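Local coordinates for protein MucR Phosphodiesterase (PDB 5M1T) that is a phosphodiesterase of the EAL-domain family, modelled here with magnesium and the ligand C2E in its pocket, at residues L48-K53 and V64-R69. Residues are numbered along the deposited sequence; the frame is centred on the assembly and turned at random.
Sequences LHYQPK and VEALLR. With MG (magnesium ion), chain D; C2E (9,9'-[(2R,3R,3aS,5S,7aR,9R,10R,10aS,12S,14aR)-3,5,10,12-tetrahydroxy-5,12-dioxidooctahydro-2H,7H-difuro[3,2-d:3',2'-j][1,3,7,9,2,8]tetraoxadiphosphacyclododecine-2,9-diyl]bis(2-amino-1,9-dihydro-6H-purin-6-one)), chain C.
Arg69 lays its CG over the centre of the His49 ring, 3.8 Å from the centroid and 13° off the ring normal, a CH-pi contact between neighbouring antiparallel strands. From CB, which leans toward 48-53, the arginine runs to CG, anti to the carbonyl carbon and the atom on the imidazole; then the chain bends at chi2 (-85°) and swings the guanidinium off to the ligand. At the tip, NH1 and NH2 both donate to O21 of C2E, each at 2.7 Å, with the phosphate oxygen near the guanidinium plane. NH1 also donates to Leu68 O, which it approaches from above the carbonyl plane, so three bonds fix the group's rotation. Between the strands, the backbones are tied by two reciprocal pairs of hydrogen bonds, His49 with Leu67 and Gln51 with Glu65; Leu67 N reaches His49 O at 2.7 Å.

The two strands form the hairpin that opens the modified TIM barrel of the EAL domain, its first strand antiparallel to the second, and its faces do different jobs. Gln51, Glu65 and Leu67 face the pocket. Glu65, fully extended, puts OE2 on magnesium at 2.2 Å, a site completed on the protein side by Asn124, Glu156 and Asp186; Lys207 and Gln263 hold its OE1. Gln263 also bonds Gln51 OE1. Leu67 CD1 packs against C2' of one ribose of C2E, and Leu68 N donates almost straight (177°) to N71 of the guanine in the other half.

On the other face, Val64 CG2 meets Tyr50 CD1 at 3.7 Å, and Ala66 CB touches both Tyr50 CE1 and Leu48 CD1. Helix 93-113 covers this apolar side, Trp111 meeting the tyrosine edge-to-face.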
ATOM      1  N   LEU A  48     -15.467   6.505 -17.955  1.00 25.18           N
ATOM      2  CA  LEU A  48     -15.639   7.387 -16.803  1.00 25.07           C
ATOM      3  C   LEU A  48     -16.849   8.272 -16.941  1.00 25.70           C
ATOM      4  O   LEU A  48     -17.068   8.901 -17.984  1.00 24.97           O
ATOM      5  CB  LEU A  48     -14.430   8.275 -16.583  1.00 24.33           C
ATOM      6  CG  LEU A  48     -13.200   7.621 -16.022  1.00 23.74           C
ATOM      7  CD1 LEU A  48     -12.149   8.693 -15.740  1.00 23.05           C
ATOM      8  CD2 LEU A  48     -13.536   6.882 -14.743  1.00 23.60           C
ATOM      9  N   HIS A  49     -17.633   8.325 -15.867  1.00 25.73           N
ATOM     10  CA  HIS A  49     -18.622   9.377 -15.715  1.00 25.46           C
ATOM     11  C   HIS A  49     -18.092  10.351 -14.667  1.00 25.02           C
ATOM     12  O   HIS A  49     -17.227  10.013 -13.856  1.00 25.53           O
ATOM     13  CB  HIS A  49     -19.961   8.785 -15.330  1.00 25.62           C
ATOM     14  CG  HIS A  49     -20.640   8.083 -16.466  1.00 26.31           C
ATOM     15  ND1 HIS A  49     -21.987   7.785 -16.470  1.00 26.67           N
ATOM     16  CD2 HIS A  49     -20.155   7.638 -17.649  1.00 26.62           C
ATOM     17  CE1 HIS A  49     -22.294   7.153 -17.588  1.00 26.88           C
ATOM     18  NE2 HIS A  49     -21.201   7.059 -18.324  1.00 27.62           N
ATOM     19  N   TYR A  50     -18.582  11.574 -14.724  1.00 24.31           N
ATOM     20  CA  TYR A  50     -18.078  12.643 -13.916  1.00 23.96           C
ATOM     21  C   TYR A  50     -19.261  13.275 -13.230  1.00 23.97           C
ATOM     22  O   TYR A  50     -20.270  13.564 -13.880  1.00 24.95           O
ATOM     23  CB  TYR A  50     -17.347  13.666 -14.797  1.00 24.78           C
ATOM     24  CG  TYR A  50     -16.192  13.051 -15.560  1.00 24.22           C
ATOM     25  CD1 TYR A  50     -14.964  12.899 -14.979  1.00 24.18           C
ATOM     26  CD2 TYR A  50     -16.352  12.608 -16.848  1.00 24.60           C
ATOM     27  CE1 TYR A  50     -13.908  12.301 -15.652  1.00 24.14           C
ATOM     28  CE2 TYR A  50     -15.304  12.006 -17.539  1.00 24.73           C
ATOM     29  CZ  TYR A  50     -14.086  11.851 -16.940  1.00 24.12           C
ATOM     30  OH  TYR A  50     -13.051  11.279 -17.647  1.00 23.74           O
ATOM     31  N   GLN A  51     -19.171  13.448 -11.911  1.00 23.29           N
ATOM     32  CA  GLN A  51     -20.213  14.154 -11.169  1.00 23.53           C
ATOM     33  C   GLN A  51     -19.741  15.528 -10.656  1.00 23.00           C
ATOM     34  O   GLN A  51     -18.724  15.634  -9.981  1.00 22.41           O
ATOM     35  CB  GLN A  51     -20.727  13.323 -10.016  1.00 23.30           C
ATOM     36  CG  GLN A  51     -22.056  13.893  -9.533  1.00 23.92           C
ATOM     37  CD  GLN A  51     -22.594  13.211  -8.314  1.00 23.69           C
ATOM     38  OE1 GLN A  51     -21.845  12.577  -7.565  1.00 22.92           O
ATOM     39  NE2 GLN A  51     -23.914  13.320  -8.119  1.00 24.22           N
ATOM     40  N   PRO A  52     -20.475  16.588 -11.001  1.00 23.52           N
ATOM     41  CA  PRO A  52     -20.141  17.943 -10.559  1.00 23.90           C
ATOM     42  C   PRO A  52     -20.065  18.093  -9.063  1.00 24.26           C
ATOM     43  O   PRO A  52     -20.914  17.514  -8.355  1.00 24.07           O
ATOM     44  CB  PRO A  52     -21.322  18.779 -11.052  1.00 24.15           C
ATOM     45  CG  PRO A  52     -21.994  17.993 -12.119  1.00 24.11           C
ATOM     46  CD  PRO A  52     -21.673  16.551 -11.863  1.00 24.17           C
ATOM     47  N   LYS A  53     -19.060  18.813  -8.570  1.00 25.39           N
ATOM     48  CA  LYS A  53     -19.063  19.258  -7.173  1.00 27.63           C
ATOM     49  C   LYS A  53     -19.267  20.762  -7.305  1.00 28.07           C
ATOM     50  O   LYS A  53     -18.629  21.404  -8.139  1.00 27.89           O
ATOM     51  CB  LYS A  53     -17.757  18.987  -6.415  1.00 29.03           C
ATOM     52  CG  LYS A  53     -17.247  17.545  -6.484  1.00 31.63           C
ATOM     53  CD  LYS A  53     -15.750  17.429  -6.149  1.00 33.52           C
ATOM     54  CE  LYS A  53     -15.384  18.241  -4.910  1.00 34.60           C
ATOM     55  NZ  LYS A  53     -13.901  18.284  -4.766  1.00 36.14           N
ATOM     56  N   VAL A  64     -15.120  17.952 -10.638  1.00 24.71           N
ATOM     57  CA  VAL A  64     -15.903  16.749 -10.717  1.00 24.43           C
ATOM     58  C   VAL A  64     -15.261  15.601  -9.944  1.00 23.74           C
ATOM     59  O   VAL A  64     -14.062  15.619  -9.691  1.00 23.43           O
ATOM     60  CB  VAL A  64     -16.115  16.287 -12.183  1.00 25.13           C
ATOM     61  CG1 VAL A  64     -16.900  17.331 -12.954  1.00 25.83           C
ATOM     62  CG2 VAL A  64     -14.802  15.999 -12.887  1.00 24.79           C
ATOM     63  N   GLU A  65     -16.067  14.605  -9.586  1.00 22.39           N
ATOM     64  CA  GLU A  65     -15.538  13.321  -9.172  1.00 22.01           C
ATOM     65  C   GLU A  65     -15.633  12.340 -10.348  1.00 21.73           C
ATOM     66  O   GLU A  65     -16.695  12.190 -10.935  1.00 21.74           O
ATOM     67  CB  GLU A  65     -16.310  12.769  -7.958  1.00 21.58           C
ATOM     68  CG  GLU A  65     -15.752  11.457  -7.461  1.00 21.55           C
ATOM     69  CD  GLU A  65     -16.429  10.924  -6.181  1.00 21.16           C
ATOM     70  OE1 GLU A  65     -17.386  11.560  -5.679  1.00 21.18           O
ATOM     71  OE2 GLU A  65     -15.983   9.868  -5.683  1.00 19.76           O
ATOM     72  N   ALA A  66     -14.537  11.677 -10.670  1.00 21.04           N
ATOM     73  CA  ALA A  66     -14.542  10.628 -11.659  1.00 21.51           C
ATOM     74  C   ALA A  66     -15.108   9.354 -11.062  1.00 21.36           C
ATOM     75  O   ALA A  66     -14.688   8.941  -9.976  1.00 21.32           O
ATOM     76  CB  ALA A  66     -13.109  10.362 -12.176  1.00 21.35           C
ATOM     77  N   LEU A  67     -16.043   8.743 -11.780  1.00 21.32           N
ATOM     78  CA  LEU A  67     -16.762   7.566 -11.334  1.00 21.79           C
ATOM     79  C   LEU A  67     -16.825   6.495 -12.462  1.00 22.14           C
ATOM     80  O   LEU A  67     -17.326   6.729 -13.567  1.00 21.37           O
ATOM     81  CB  LEU A  67     -18.184   7.958 -10.895  1.00 22.20           C
ATOM     82  CG  LEU A  67     -18.297   8.814  -9.628  1.00 22.50           C
ATOM     83  CD1 LEU A  67     -19.721   9.370  -9.415  1.00 23.05           C
ATOM     84  CD2 LEU A  67     -17.840   8.011  -8.406  1.00 22.56           C
ATOM     85  N   LEU A  68     -16.313   5.312 -12.159  1.00 22.52           N
ATOM     86  CA  LEU A  68     -16.159   4.284 -13.148  1.00 22.56           C
ATOM     87  C   LEU A  68     -17.503   3.634 -13.450  1.00 23.26           C
ATOM     88  O   LEU A  68     -18.318   3.405 -12.544  1.00 22.70           O
ATOM     89  CB  LEU A  68     -15.158   3.246 -12.649  1.00 22.68           C
ATOM     90  CG  LEU A  68     -14.714   2.116 -13.602  1.00 23.21           C
ATOM     91  CD1 LEU A  68     -13.962   2.679 -14.780  1.00 23.37           C
ATOM     92  CD2 LEU A  68     -13.861   1.092 -12.849  1.00 23.25           C
ATOM     93  N   ARG A  69     -17.740   3.362 -14.732  1.00 23.86           N
ATOM     94  CA  ARG A  69     -18.901   2.601 -15.169  1.00 24.79           C
ATOM     95  C   ARG A  69     -18.455   1.488 -16.141  1.00 25.70           C
ATOM     96  O   ARG A  69     -17.400   1.582 -16.792  1.00 25.27           O
ATOM     97  CB  ARG A  69     -19.882   3.518 -15.848  1.00 25.10           C
ATOM     98  CG  ARG A  69     -20.393   4.649 -14.953  1.00 25.87           C
ATOM     99  CD  ARG A  69     -21.579   4.181 -14.121  1.00 26.07           C
ATOM    100  NE  ARG A  69     -22.057   5.192 -13.166  1.00 26.91           N
ATOM    101  CZ  ARG A  69     -21.495   5.495 -11.992  1.00 26.46           C
ATOM    102  NH1 ARG A  69     -20.383   4.917 -11.592  1.00 26.51           N
ATOM    103  NH2 ARG A  69     -22.045   6.407 -11.213  1.00 26.63           N
TER
HETATM  104 MG    MG D 702     -15.351   9.218  -3.683  1.00 13.87          MG
HETATM  105  P1  C2E C 701     -18.038   7.151  -3.653  1.00 22.24           P
HETATM  106  O2P C2E C 701     -16.585   7.533  -3.713  1.00 20.84           O
HETATM  107  O1P C2E C 701     -18.741   7.491  -2.356  1.00 23.32           O
HETATM  108  O5' C2E C 701     -18.764   7.875  -4.875  1.00 22.29           O
HETATM  109  C5' C2E C 701     -20.022   8.492  -4.708  1.00 23.46           C
HETATM  110  C4' C2E C 701     -21.146   7.537  -5.039  1.00 24.20           C
HETATM  111  O4' C2E C 701     -22.390   8.158  -4.665  1.00 24.39           O
HETATM  112  C3' C2E C 701     -21.245   7.248  -6.527  1.00 24.54           C
HETATM  113  O3' C2E C 701     -21.740   5.921  -6.704  1.00 24.24           O
HETATM  114  C2' C2E C 701     -22.286   8.228  -7.023  1.00 24.90           C
HETATM  115  O2' C2E C 701     -22.956   7.791  -8.206  1.00 24.85           O
HETATM  116  C1' C2E C 701     -23.224   8.226  -5.823  1.00 25.52           C
HETATM  117  N9  C2E C 701     -24.066   9.417  -5.724  1.00 26.89           N
HETATM  118  C8  C2E C 701     -23.699  10.691  -5.941  1.00 28.42           C
HETATM  119  N7  C2E C 701     -24.749  11.517  -5.741  1.00 28.63           N
HETATM  120  C5  C2E C 701     -25.796  10.763  -5.377  1.00 27.16           C
HETATM  121  C6  C2E C 701     -27.197  11.005  -5.019  1.00 27.17           C
HETATM  122  O6  C2E C 701     -27.645  12.173  -4.997  1.00 26.62           O
HETATM  123  N1  C2E C 701     -27.949   9.935  -4.712  1.00 27.66           N
HETATM  124  C2  C2E C 701     -27.462   8.673  -4.733  1.00 27.78           C
HETATM  125  N2  C2E C 701     -28.270   7.634  -4.421  1.00 28.62           N
HETATM  126  N3  C2E C 701     -26.185   8.386  -5.043  1.00 27.41           N
HETATM  127  C4  C2E C 701     -25.337   9.378  -5.373  1.00 27.29           C
HETATM  128  P11 C2E C 701     -21.040   4.919  -7.749  1.00 24.35           P
HETATM  129  O21 C2E C 701     -20.709   5.696  -9.013  1.00 25.26           O
HETATM  130  O11 C2E C 701     -21.989   3.809  -8.054  1.00 23.75           O
HETATM  131  O5A C2E C 701     -19.688   4.404  -7.068  1.00 23.76           O
HETATM  132  C5A C2E C 701     -19.773   3.690  -5.831  1.00 23.16           C
HETATM  133  C4A C2E C 701     -18.398   3.581  -5.211  1.00 22.66           C
HETATM  134  O4A C2E C 701     -17.496   2.926  -6.097  1.00 22.85           O
HETATM  135  C3A C2E C 701     -17.750   4.921  -4.980  1.00 22.98           C
HETATM  136  O3A C2E C 701     -18.216   5.556  -3.803  1.00 23.46           O
HETATM  137  C2A C2E C 701     -16.286   4.570  -4.910  1.00 22.75           C
HETATM  138  O2A C2E C 701     -15.935   4.050  -3.636  1.00 23.97           O
HETATM  139  C1A C2E C 701     -16.175   3.449  -5.912  1.00 22.88           C
HETATM  140  N91 C2E C 701     -15.604   3.955  -7.194  1.00 23.00           N
HETATM  141  C81 C2E C 701     -16.235   4.551  -8.226  1.00 22.66           C
HETATM  142  N71 C2E C 701     -15.360   4.833  -9.228  1.00 22.34           N
HETATM  143  C51 C2E C 701     -14.153   4.406  -8.817  1.00 22.03           C
HETATM  144  C61 C2E C 701     -12.784   4.392  -9.362  1.00 22.16           C
HETATM  145  O61 C2E C 701     -12.548   4.883 -10.487  1.00 22.02           O
HETATM  146  N11 C2E C 701     -11.812   3.851  -8.607  1.00 22.23           N
HETATM  147  C21 C2E C 701     -12.060   3.338  -7.382  1.00 22.82           C
HETATM  148  N21 C2E C 701     -11.049   2.809  -6.671  1.00 24.19           N
HETATM  149  N31 C2E C 701     -13.285   3.316  -6.815  1.00 22.31           N
HETATM  150  C41 C2E C 701     -14.328   3.839  -7.484  1.00 22.18           C
HETATM  151  O   HOH W   1     -17.164  10.361  -3.377  1.00 24.74           O